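Putative esterase aq_1494 (Aquifex aeolicus, PDB 2EGR) probably hydrolyses acyl-CoA thioesters, as other hot-dog-fold members of the 4-hydroxybenzoyl-CoA thioesterase family do, although its own substrate is unknown. Local coordinates at residues I4-V9 with V72-L77; P66-D71 with V93-I98; F87-I92 with A103-C108; N24-F29 with L57-E62. All coordinates share one frame; numbering follows the deposited sequence.

Contact 1 (I4-V9 with V72-L77)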
# COMPACT_ATOMS: atom_id res chain seq x y z
N ILE A 4 -3.43 -19.86 14.23
CA ILE A 4 -2.26 -19.68 13.40
C ILE A 4 -2.68 -19.24 12.00
O ILE A 4 -3.57 -19.84 11.36
CB ILE A 4 -1.44 -20.97 13.32
CG1 ILE A 4 -0.87 -21.33 14.70
CG2 ILE A 4 -0.29 -20.84 12.30
CD1 ILE A 4 0.02 -22.57 14.68
N TYR A 5 -2.05 -18.17 11.54
CA TYR A 5 -2.20 -17.71 10.15
C TYR A 5 -0.84 -17.80 9.46
O TYR A 5 0.12 -17.22 9.90
CB TYR A 5 -2.75 -16.27 10.14
CG TYR A 5 -2.93 -15.69 8.77
CD1 TYR A 5 -3.89 -16.20 7.90
CD2 TYR A 5 -2.15 -14.59 8.33
CE1 TYR A 5 -4.07 -15.66 6.64
CE2 TYR A 5 -2.34 -14.04 7.06
CZ TYR A 5 -3.30 -14.59 6.22
OH TYR A 5 -3.52 -14.06 4.95
N ARG A 6 -0.74 -18.57 8.37
CA ARG A 6 0.56 -18.75 7.72
C ARG A 6 0.55 -18.09 6.36
O ARG A 6 -0.40 -18.24 5.58
CB ARG A 6 0.88 -20.25 7.58
CG ARG A 6 2.17 -20.59 6.95
CD ARG A 6 2.59 -21.89 7.73
NE ARG A 6 3.42 -22.69 6.91
CZ ARG A 6 4.34 -23.56 7.31
NH1 ARG A 6 4.68 -23.80 8.59
NH2 ARG A 6 4.96 -24.15 6.34
N ARG A 7 1.63 -17.38 6.07
CA ARG A 7 1.65 -16.36 5.04
C ARG A 7 3.06 -16.30 4.46
O ARG A 7 4.05 -16.49 5.17
CB ARG A 7 1.25 -15.00 5.70
CG ARG A 7 1.21 -13.74 4.81
CD ARG A 7 0.33 -13.86 3.60
NE ARG A 7 -0.25 -12.53 3.35
CZ ARG A 7 0.37 -11.53 2.75
NH1 ARG A 7 1.59 -11.67 2.28
NH2 ARG A 7 -0.27 -10.37 2.63
N ARG A 8 3.15 -16.03 3.15
CA ARG A 8 4.44 -15.77 2.52
C ARG A 8 4.60 -14.27 2.14
O ARG A 8 3.64 -13.67 1.67
CB ARG A 8 4.56 -16.64 1.28
CG ARG A 8 5.79 -16.50 0.49
CD ARG A 8 5.68 -17.42 -0.72
NE ARG A 8 5.60 -18.82 -0.29
CZ ARG A 8 6.64 -19.64 -0.17
NH1 ARG A 8 7.86 -19.23 -0.40
NH2 ARG A 8 6.45 -20.90 0.24
N VAL A 9 5.80 -13.72 2.35
CA VAL A 9 6.09 -12.29 2.03
C VAL A 9 6.07 -12.08 0.53
O VAL A 9 6.77 -12.78 -0.21
CB VAL A 9 7.46 -11.84 2.57
CG1 VAL A 9 7.77 -10.37 2.06
CG2 VAL A 9 7.52 -11.94 4.12
N VAL A 72 8.44 -17.45 4.58
CA VAL A 72 7.19 -17.98 5.12
C VAL A 72 7.18 -17.67 6.62
O VAL A 72 8.17 -17.91 7.33
CB VAL A 72 7.02 -19.50 4.82
CG1 VAL A 72 5.70 -20.04 5.50
CG2 VAL A 72 6.99 -19.72 3.31
N PHE A 73 6.09 -17.09 7.08
CA PHE A 73 5.98 -16.69 8.46
C PHE A 73 4.59 -17.06 8.97
O PHE A 73 3.70 -17.42 8.19
CB PHE A 73 6.33 -15.18 8.63
CG PHE A 73 5.34 -14.26 8.01
CD1 PHE A 73 4.23 -13.84 8.72
CD2 PHE A 73 5.50 -13.85 6.68
CE1 PHE A 73 3.28 -12.98 8.15
CE2 PHE A 73 4.56 -13.02 6.09
CZ PHE A 73 3.45 -12.58 6.82
N GLU A 74 4.42 -17.03 10.29
CA GLU A 74 3.15 -17.34 10.90
C GLU A 74 2.86 -16.26 11.91
O GLU A 74 3.75 -15.83 12.62
CB GLU A 74 3.18 -18.73 11.58
CG GLU A 74 3.48 -19.83 10.59
CD GLU A 74 3.40 -21.22 11.19
OE1 GLU A 74 3.58 -21.34 12.42
OE2 GLU A 74 3.10 -22.17 10.44
N VAL A 75 1.61 -15.82 11.90
CA VAL A 75 1.04 -14.95 12.90
C VAL A 75 0.20 -15.85 13.84
O VAL A 75 -0.80 -16.46 13.42
CB VAL A 75 0.14 -13.92 12.21
CG1 VAL A 75 -0.49 -12.98 13.23
CG2 VAL A 75 0.95 -13.17 11.11
N HIS A 76 0.64 -15.94 15.09
CA HIS A 76 -0.09 -16.68 16.12
C HIS A 76 -0.86 -15.65 16.93
O HIS A 76 -0.25 -14.77 17.60
CB HIS A 76 0.89 -17.41 17.05
CG HIS A 76 1.62 -18.56 16.42
ND1 HIS A 76 1.99 -18.60 15.09
CD2 HIS A 76 2.08 -19.71 16.97
CE1 HIS A 76 2.65 -19.73 14.85
NE2 HIS A 76 2.72 -20.41 15.98
N LEU A 77 -2.17 -15.75 16.85
CA LEU A 77 -3.12 -14.81 17.43
C LEU A 77 -3.68 -15.39 18.71
O LEU A 77 -3.99 -16.58 18.76
CB LEU A 77 -4.26 -14.61 16.41
CG LEU A 77 -5.48 -13.71 16.55
CD1 LEU A 77 -6.13 -13.40 15.19
CD2 LEU A 77 -6.52 -14.36 17.46
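Ile4 sets CG1 over the face of the His76 imidazole, 3.8 Å from the ring centroid and 6° off the ring normal, a CH-pi contact. Tyr5 pairs with Val75 through two backbone bonds, Tyr5 N to Val75 O at 2.8 Å and Val75 N to Tyr5 O at 2.9 Å, while its hydroxyl goes to Glu31 of helix 22-39. Arg6, on the face it shares with Ile4, points its NH1 at Glu74 OE2 in the plane of the guanidinium, a salt bridge whose exact length is doubtful because OE2 is crowded in the model. The segments 4-8 and 72-77 run antiparallel at 158°, joining the N-terminal strand 3-8 to strand 72-82 of the curved hot-dog sheet, whose face bearing Tyr5, Arg7, Phe73 and Val75 meets helix 22-39. There, Arg7 has CG anti to the backbone N (chi1 179°) and runs beside Phe73, its CB 3.9 Å from the ring centroid, over the face. An alanine in place of Phe73 would probably leave CB and CG of Arg7 and CG2 of Val9 without their aromatic partner, opening a gap between them. The guanidinium of Arg7 continues to salt bridges with Glu31 and Glu13. Arg8 lays one guanidinium face over Val72 CG2, with NH2 3.3 Å from that methyl, and Val9 CG2 meets Phe73 CE2 at 3.7 Å.

Contact 2 (P66-D71 with V93-I98)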
# COMPACT_ATOMS: atom_id res chain seq x y z
N PRO A 66 13.93 -8.82 11.06
CA PRO A 66 13.16 -8.48 9.85
C PRO A 66 12.56 -9.71 9.17
O PRO A 66 13.00 -10.82 9.41
CB PRO A 66 14.21 -7.86 8.94
CG PRO A 66 15.47 -8.58 9.31
CD PRO A 66 15.38 -8.71 10.82
N LEU A 67 11.59 -9.46 8.28
CA LEU A 67 11.11 -10.44 7.33
C LEU A 67 11.57 -9.98 5.94
O LEU A 67 11.61 -8.77 5.65
CB LEU A 67 9.58 -10.54 7.40
CG LEU A 67 8.93 -11.23 8.62
CD1 LEU A 67 7.44 -10.99 8.53
CD2 LEU A 67 9.26 -12.71 8.63
N PHE A 68 11.93 -10.96 5.10
CA PHE A 68 12.48 -10.73 3.78
C PHE A 68 11.48 -11.22 2.75
O PHE A 68 10.60 -12.01 3.07
CB PHE A 68 13.80 -11.50 3.60
CG PHE A 68 14.84 -11.17 4.64
CD1 PHE A 68 15.24 -9.87 4.86
CD2 PHE A 68 15.42 -12.19 5.41
CE1 PHE A 68 16.21 -9.55 5.86
CE2 PHE A 68 16.39 -11.89 6.39
CZ PHE A 68 16.78 -10.58 6.61
N TYR A 69 11.65 -10.78 1.51
CA TYR A 69 10.89 -11.29 0.39
C TYR A 69 10.89 -12.81 0.38
O TYR A 69 11.96 -13.43 0.45
CB TYR A 69 11.42 -10.77 -0.97
CG TYR A 69 10.79 -11.48 -2.14
CD1 TYR A 69 9.38 -11.51 -2.31
CD2 TYR A 69 11.57 -12.20 -3.06
CE1 TYR A 69 8.80 -12.23 -3.40
CE2 TYR A 69 11.00 -12.87 -4.13
CZ TYR A 69 9.63 -12.87 -4.30
OH TYR A 69 9.11 -13.57 -5.37
N ASP A 70 9.68 -13.37 0.23
CA ASP A 70 9.44 -14.80 0.02
C ASP A 70 9.61 -15.62 1.29
O ASP A 70 9.52 -16.85 1.20
CB ASP A 70 10.31 -15.38 -1.12
CG ASP A 70 9.59 -16.45 -1.93
OD1 ASP A 70 8.36 -16.42 -2.02
OD2 ASP A 70 10.24 -17.33 -2.52
N ASP A 71 9.82 -14.97 2.45
CA ASP A 71 9.86 -15.68 3.75
C ASP A 71 8.49 -16.22 4.07
O ASP A 71 7.48 -15.55 3.85
CB ASP A 71 10.28 -14.79 4.92
CG ASP A 71 11.78 -14.58 5.01
OD1 ASP A 71 12.55 -15.31 4.37
OD2 ASP A 71 12.18 -13.69 5.80
N VAL A 93 4.66 -12.95 15.70
CA VAL A 93 5.06 -13.32 14.35
C VAL A 93 6.27 -14.22 14.41
O VAL A 93 7.33 -13.82 14.91
CB VAL A 93 5.35 -12.08 13.47
CG1 VAL A 93 5.80 -12.54 12.05
CG2 VAL A 93 4.11 -11.18 13.42
N PHE A 94 6.11 -15.46 13.93
CA PHE A 94 7.20 -16.42 13.89
C PHE A 94 7.77 -16.65 12.51
O PHE A 94 7.04 -16.75 11.53
CB PHE A 94 6.74 -17.79 14.43
CG PHE A 94 6.54 -17.82 15.91
CD1 PHE A 94 7.63 -17.94 16.77
CD2 PHE A 94 5.27 -17.70 16.45
CE1 PHE A 94 7.44 -17.95 18.16
CE2 PHE A 94 5.07 -17.72 17.83
CZ PHE A 94 6.16 -17.85 18.68
N LYS A 95 9.09 -16.75 12.46
CA LYS A 95 9.78 -17.24 11.27
C LYS A 95 10.77 -18.34 11.69
O LYS A 95 11.71 -18.10 12.47
CB LYS A 95 10.48 -16.07 10.58
CG LYS A 95 11.43 -16.43 9.44
CD LYS A 95 12.29 -15.18 9.11
CE LYS A 95 13.40 -15.54 8.17
NZ LYS A 95 14.19 -14.39 7.60
N GLU A 96 10.57 -19.53 11.16
CA GLU A 96 11.33 -20.70 11.59
C GLU A 96 11.18 -20.82 13.13
O GLU A 96 10.06 -20.76 13.63
CB GLU A 96 12.76 -20.65 11.05
CG GLU A 96 12.77 -21.21 9.62
CD GLU A 96 13.79 -20.60 8.69
OE1 GLU A 96 14.11 -19.40 8.80
OE2 GLU A 96 14.28 -21.34 7.82
N ASP A 97 12.22 -20.96 13.91
CA ASP A 97 11.89 -21.16 15.34
C ASP A 97 11.49 -19.85 16.06
O ASP A 97 11.03 -19.85 17.22
CB ASP A 97 13.00 -21.93 16.09
CG ASP A 97 12.79 -23.46 16.07
OD1 ASP A 97 13.57 -24.19 16.74
OD2 ASP A 97 11.85 -23.95 15.37
N ILE A 98 11.62 -18.74 15.33
CA ILE A 98 11.99 -17.46 15.95
C ILE A 98 10.89 -16.42 15.94
O ILE A 98 10.30 -16.14 14.89
CB ILE A 98 13.29 -16.88 15.30
CG1 ILE A 98 14.41 -17.93 15.18
CG2 ILE A 98 13.73 -15.58 16.00
CD1 ILE A 98 14.79 -18.65 16.48
O HOH W 1 14.94 -12.68 10.01
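Lys95 reaches across to Asp71 with its chain fully extended, chi1 to chi4 all near anti, and the ammonium nitrogen NZ ends 2.8 Å from Asp71 OD2 in a salt bridge. The approach is not in the carboxylate plane: NZ sits 40° out of it. From the opposite face of the same plane comes the backbone N of Phe68, 2.8 Å from Asp71 OD2 with an N-H...O angle of 162°, so this one oxygen is gripped between a charge and an amide. The Asp71 side chain thereby closes back on the type II turn of Phe68 to Asp71, whose backbone bond runs from Asp71 N to Phe68 O.

Two other side chains flank the lysine. Phe68 stands roughly perpendicular to the lysine chain, with Lys95 NZ 3.3 Å from Phe68 CD2 in an oblique approach to the ring. Leu67 runs alongside it the other way, Leu67 CD2 lying 3.9 Å from Lys95 CD, while the other methyl, CD1, meets Val93 CG1 at 4.2 Å. Leu67 and Val93 also touch Phe73, which carries this apolar base into the interior of the hot-dog domain. The contact thus ties the loop between strands 52-63 and 72-82 to the end of strand 86-95, where a type II' turn leads into strand 98-111.

A water accepts from Lys95 NZ at 3.0 Å and donates to Pro66 O. With a carboxylate and a water as partners, NZ probably stays protonated, and its charge would in turn help keep Asp71 ionised.

Contact 3 (F87-I92 with A103-C108)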
# COMPACT_ATOMS: atom_id res chain seq x y z
N PHE A 87 -12.48 -5.69 22.85
CA PHE A 87 -11.63 -6.87 22.91
C PHE A 87 -10.24 -6.56 22.41
O PHE A 87 -10.07 -5.61 21.62
CB PHE A 87 -12.24 -8.05 22.13
CG PHE A 87 -12.54 -7.74 20.68
CD1 PHE A 87 -11.64 -8.10 19.67
CD2 PHE A 87 -13.76 -7.15 20.32
CE1 PHE A 87 -11.95 -7.85 18.32
CE2 PHE A 87 -14.07 -6.88 18.97
CZ PHE A 87 -13.16 -7.24 17.97
N THR A 88 -9.27 -7.34 22.88
CA THR A 88 -7.83 -7.13 22.62
C THR A 88 -7.21 -8.44 22.12
O THR A 88 -7.36 -9.49 22.77
CB THR A 88 -7.06 -6.64 23.91
OG1 THR A 88 -7.65 -5.42 24.34
CG2 THR A 88 -5.58 -6.38 23.65
N PHE A 89 -6.57 -8.38 20.95
CA PHE A 89 -5.77 -9.49 20.48
C PHE A 89 -4.30 -9.26 20.69
O PHE A 89 -3.83 -8.11 20.59
CB PHE A 89 -5.99 -9.75 18.97
CG PHE A 89 -7.35 -10.27 18.62
CD1 PHE A 89 -7.72 -11.57 18.94
CD2 PHE A 89 -8.24 -9.48 17.91
CE1 PHE A 89 -8.99 -12.06 18.56
CE2 PHE A 89 -9.50 -9.96 17.53
CZ PHE A 89 -9.88 -11.24 17.87
N SER A 90 -3.57 -10.34 20.96
CA SER A 90 -2.12 -10.34 20.92
C SER A 90 -1.65 -11.19 19.75
O SER A 90 -2.38 -12.07 19.27
CB SER A 90 -1.47 -10.77 22.25
OG SER A 90 -1.37 -12.17 22.40
N TYR A 91 -0.48 -10.86 19.24
CA TYR A 91 0.06 -11.50 18.05
C TYR A 91 1.52 -11.74 18.29
O TYR A 91 2.23 -10.87 18.86
CB TYR A 91 -0.08 -10.63 16.77
CG TYR A 91 -1.41 -10.00 16.53
CD1 TYR A 91 -2.31 -10.57 15.66
CD2 TYR A 91 -1.76 -8.83 17.15
CE1 TYR A 91 -3.55 -9.98 15.42
CE2 TYR A 91 -2.98 -8.23 16.93
CZ TYR A 91 -3.88 -8.81 16.08
OH TYR A 91 -5.05 -8.18 15.88
N ILE A 92 1.99 -12.92 17.90
CA ILE A 92 3.41 -13.17 17.76
C ILE A 92 3.70 -13.61 16.32
O ILE A 92 3.03 -14.50 15.79
CB ILE A 92 3.98 -14.24 18.76
CG1 ILE A 92 3.65 -13.84 20.20
CG2 ILE A 92 5.48 -14.36 18.60
CD1 ILE A 92 3.45 -15.02 21.16
N ALA A 103 2.94 -8.00 18.84
CA ALA A 103 1.98 -6.92 18.71
C ALA A 103 0.69 -7.15 19.48
O ALA A 103 0.41 -8.27 19.98
CB ALA A 103 1.65 -6.71 17.24
N ASN A 104 -0.13 -6.11 19.50
CA ASN A 104 -1.46 -6.17 20.06
C ASN A 104 -2.32 -5.07 19.46
O ASN A 104 -1.78 -4.01 19.04
CB ASN A 104 -1.42 -6.13 21.59
CG ASN A 104 -0.82 -4.84 22.16
OD1 ASN A 104 -1.52 -3.84 22.28
ND2 ASN A 104 0.43 -4.90 22.58
N THR A 105 -3.61 -5.34 19.43
CA THR A 105 -4.63 -4.44 18.92
C THR A 105 -5.87 -4.51 19.81
O THR A 105 -6.29 -5.60 20.24
CB THR A 105 -5.04 -4.76 17.47
OG1 THR A 105 -5.56 -6.09 17.39
CG2 THR A 105 -3.82 -4.63 16.52
N LYS A 106 -6.46 -3.34 20.08
CA LYS A 106 -7.69 -3.25 20.85
C LYS A 106 -8.79 -2.65 19.99
O LYS A 106 -8.56 -1.70 19.20
CB LYS A 106 -7.46 -2.45 22.13
CG LYS A 106 -8.70 -2.28 22.97
CD LYS A 106 -8.43 -1.39 24.17
CE LYS A 106 -9.53 -1.56 25.21
NZ LYS A 106 -9.48 -0.44 26.20
N HIS A 107 -9.98 -3.22 20.13
CA HIS A 107 -11.12 -2.95 19.26
C HIS A 107 -12.41 -2.71 20.04
O HIS A 107 -12.58 -3.18 21.16
CB HIS A 107 -11.38 -4.13 18.31
CG HIS A 107 -10.19 -4.52 17.50
ND1 HIS A 107 -9.19 -5.35 17.98
CD2 HIS A 107 -9.81 -4.17 16.25
CE1 HIS A 107 -8.26 -5.49 17.06
NE2 HIS A 107 -8.60 -4.78 16.01
N CYS A 108 -13.31 -2.00 19.41
CA CYS A 108 -14.65 -1.86 19.92
C CYS A 108 -15.58 -2.00 18.73
O CYS A 108 -15.12 -2.28 17.61
CB CYS A 108 -14.81 -0.53 20.68
SG CYS A 108 -14.75 0.95 19.67
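Phe87, Phe89 and Tyr91 face His107, Thr105 and Ala103 across the antiparallel hairpin of strands 86-95 and 98-111, a central part of the hot-dog sheet; the short segments run at 163°. The backbone evidence is regular. Each of these three pairs is a hydrogen-bonded pair with two N-H...O bonds, exemplified by His107 N to Phe87 O at 2.8 Å and Phe89 N to Thr105 O at 2.9 Å. Between them Thr88 with Lys106 and Ser90 with Asn104 form non-hydrogen-bonded pairs on the other face, where Thr88 OG1 rests 3.6 Å from Lys106 CG and Ser90 OG is bonded to Glu80 of strand 72-82.

Apolar and aromatic contacts fill the face toward helix 22-39. Phe87 takes chi1 56°, CG between its backbone N and carbonyl carbon, which lays the ring under His107: CB of His107 stands 3.8 Å from the Phe87 centroid, over the face, whereas the two ring planes are 19° apart with centroids displaced by 5.1 Å, so face overlap is slight. Tyr91 turns its edge to the opposite strand, CD2 lying 4.0 Å from Ala103 CB, and its ring stacks on Phe29 of the helix.

The side-chain hydrogen bond across the strands is made by the tyrosine. Its hydroxyl bonds Arg33 of helix 22-39 as well, joining strand and helix. A phenylalanine in place of Tyr91 would keep the ring but is likely to leave Arg33 and Thr105 each without this hydroxyl partner. Across the strands, Tyr91 OH and Thr105 OG1 lie 2.6 Å apart, a hydrogen bond of either direction, with the position of OG1 less certain.

Contact 4 (N24-F29 with L57-E62)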
# COMPACT_ATOMS: atom_id res chain seq x y z
N ASN A 24 3.23 -2.79 7.10
CA ASN A 24 2.55 -3.95 6.51
C ASN A 24 2.26 -5.01 7.57
O ASN A 24 1.39 -5.85 7.37
CB ASN A 24 3.38 -4.57 5.37
CG ASN A 24 3.39 -3.69 4.10
OD1 ASN A 24 4.37 -3.65 3.34
ND2 ASN A 24 2.32 -3.01 3.89
N TYR A 25 2.99 -4.99 8.67
CA TYR A 25 2.69 -5.94 9.78
C TYR A 25 1.27 -5.77 10.26
O TYR A 25 0.59 -6.77 10.50
CB TYR A 25 3.71 -5.84 10.93
CG TYR A 25 5.07 -6.39 10.61
CD1 TYR A 25 5.51 -7.59 11.22
CD2 TYR A 25 5.94 -5.73 9.71
CE1 TYR A 25 6.77 -8.10 10.95
CE2 TYR A 25 7.25 -6.25 9.41
CZ TYR A 25 7.64 -7.43 10.07
OH TYR A 25 8.88 -7.97 9.83
N PHE A 26 0.77 -4.52 10.32
CA PHE A 26 -0.61 -4.29 10.71
C PHE A 26 -1.59 -4.90 9.72
O PHE A 26 -2.65 -5.37 10.12
CB PHE A 26 -0.87 -2.81 10.97
CG PHE A 26 0.01 -2.27 12.05
CD1 PHE A 26 -0.29 -2.53 13.41
CD2 PHE A 26 1.21 -1.64 11.72
CE1 PHE A 26 0.58 -2.07 14.41
CE2 PHE A 26 2.11 -1.21 12.73
CZ PHE A 26 1.77 -1.42 14.07
N ARG A 27 -1.21 -4.91 8.45
CA ARG A 27 -2.05 -5.54 7.41
C ARG A 27 -2.09 -7.06 7.59
O ARG A 27 -3.19 -7.66 7.50
CB ARG A 27 -1.55 -5.14 6.03
CG ARG A 27 -1.65 -3.60 5.85
CD ARG A 27 -1.07 -3.11 4.48
NE ARG A 27 -1.31 -1.64 4.37
CZ ARG A 27 -1.37 -0.97 3.22
NH1 ARG A 27 -1.13 -1.62 2.06
NH2 ARG A 27 -1.63 0.36 3.23
N TYR A 28 -0.93 -7.64 7.88
CA TYR A 28 -0.84 -9.06 8.20
C TYR A 28 -1.71 -9.41 9.40
O TYR A 28 -2.44 -10.39 9.35
CB TYR A 28 0.59 -9.48 8.50
CG TYR A 28 1.62 -9.37 7.39
CD1 TYR A 28 1.26 -9.37 6.05
CD2 TYR A 28 2.96 -9.30 7.72
CE1 TYR A 28 2.25 -9.31 5.05
CE2 TYR A 28 3.95 -9.25 6.78
CZ TYR A 28 3.58 -9.26 5.42
OH TYR A 28 4.58 -9.23 4.47
N PHE A 29 -1.68 -8.58 10.46
CA PHE A 29 -2.58 -8.83 11.62
C PHE A 29 -4.04 -8.78 11.25
O PHE A 29 -4.86 -9.54 11.77
CB PHE A 29 -2.29 -7.84 12.77
CG PHE A 29 -0.85 -7.77 13.15
CD1 PHE A 29 -0.02 -8.90 13.07
CD2 PHE A 29 -0.29 -6.57 13.61
CE1 PHE A 29 1.31 -8.84 13.40
CE2 PHE A 29 1.05 -6.51 13.95
CZ PHE A 29 1.86 -7.63 13.85
N LEU A 57 -9.03 0.74 18.19
CA LEU A 57 -8.78 1.79 19.19
C LEU A 57 -7.31 2.17 19.31
O LEU A 57 -6.96 3.37 19.36
CB LEU A 57 -9.32 1.34 20.56
CG LEU A 57 -10.83 1.43 20.77
CD1 LEU A 57 -11.14 0.77 22.11
CD2 LEU A 57 -11.39 2.88 20.72
N ASN A 58 -6.47 1.15 19.39
CA ASN A 58 -5.02 1.31 19.39
C ASN A 58 -4.33 0.05 18.89
O ASN A 58 -4.95 -1.03 18.84
CB ASN A 58 -4.47 1.72 20.77
CG ASN A 58 -4.72 0.66 21.84
OD1 ASN A 58 -4.18 -0.45 21.79
ND2 ASN A 58 -5.55 1.02 22.83
N ALA A 59 -3.07 0.22 18.50
CA ALA A 59 -2.24 -0.86 17.99
C ALA A 59 -0.79 -0.61 18.34
O ALA A 59 -0.32 0.55 18.34
CB ALA A 59 -2.43 -0.99 16.44
N TYR A 60 -0.06 -1.70 18.59
CA TYR A 60 1.31 -1.66 19.00
C TYR A 60 2.05 -2.80 18.32
O TYR A 60 1.53 -3.93 18.22
CB TYR A 60 1.41 -1.86 20.53
CG TYR A 60 2.82 -2.05 21.01
CD1 TYR A 60 3.69 -0.95 21.14
CD2 TYR A 60 3.32 -3.32 21.28
CE1 TYR A 60 5.01 -1.13 21.56
CE2 TYR A 60 4.63 -3.50 21.71
CZ TYR A 60 5.47 -2.40 21.86
OH TYR A 60 6.78 -2.57 22.25
N CYS A 61 3.25 -2.51 17.83
CA CYS A 61 4.12 -3.56 17.30
C CYS A 61 5.56 -3.34 17.72
O CYS A 61 6.06 -2.20 17.66
CB CYS A 61 4.01 -3.73 15.77
SG CYS A 61 4.72 -5.29 15.16
N GLU A 62 6.20 -4.41 18.17
CA GLU A 62 7.61 -4.44 18.44
C GLU A 62 8.33 -5.37 17.47
O GLU A 62 7.93 -6.53 17.26
CB GLU A 62 7.96 -4.74 19.92
CG GLU A 62 7.26 -5.90 20.55
CD GLU A 62 7.53 -5.99 22.06
OE1 GLU A 62 7.86 -4.94 22.68
OE2 GLU A 62 7.39 -7.10 22.63
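Phe26 and Phe29 both set CG anti to the carbonyl carbon (chi1 -59° for Phe26), and Cys61 sets SG anti to its backbone N (chi1 -165°); these torsions send two helix rings and one thiol into the same layer. That layer is the interior of the hot-dog fold, where the long helix 22-39 is wrapped by the curved sheet. The helix segment runs at 114° to strand 57-62, with the axes 9.8 Å apart, a separation that side chains rather than backbone atoms must bridge; no hydrogen bond spans it.

Phe26 does much of the bridging with the outer end of its ring. CZ approaches Cys61 CB at 3.6 Å and CE1 approaches Ala59 CB at 3.8 Å, both obliquely, so the ring rests against two residues, Ala59 and Cys61, on the same face of the strand. The carbonyl carbon of the intervening Tyr60 lies near the plane of the Phe26 ring at its edge. Beyond this subunit Phe26 stacks on Phe26 of the third subunit, and residues 58-62 pair antiparallel with a strand of that chain, so the helix-strand packing sits directly beneath an interface where the sheet continues from one subunit to the next.

The thiol meets two further aromatic residues. Relative to Tyr25 it is oblique, SG being 5.4 Å from the ring centroid. Phe29 presents its edge, with one face already occupied by the carbonyl oxygen of Tyr25 and the ring stacked on Tyr91 of strand 86-95. Cys61 SG lies in the plane of that ring, 3.9 Å from Phe29 CZ.

Along the chain contact 4 is nested within the loop closed by contact 1, contact 2 crosses contact 1, and contact 3 follows contact 1. All reach one antiparallel sheet: contact 1 joins strands 3-8 and 72-82, contact 3 joins 86-95 and 98-111, and contact 4 sets helix 22-39 against 52-63, next to 98-111. Centres of contacts 1 and 2, like those of 3 and 4, lie about 9 Å apart; those of 2 and 3 are about 21 Å apart. Contacts 1 and 2 touch the second subunit; contact 4 lies chiefly against the third, and its Arg27 also reaches the second. Opposite ends of the sheet thus lie mainly at different interfaces, consistent with an assembly of four chains.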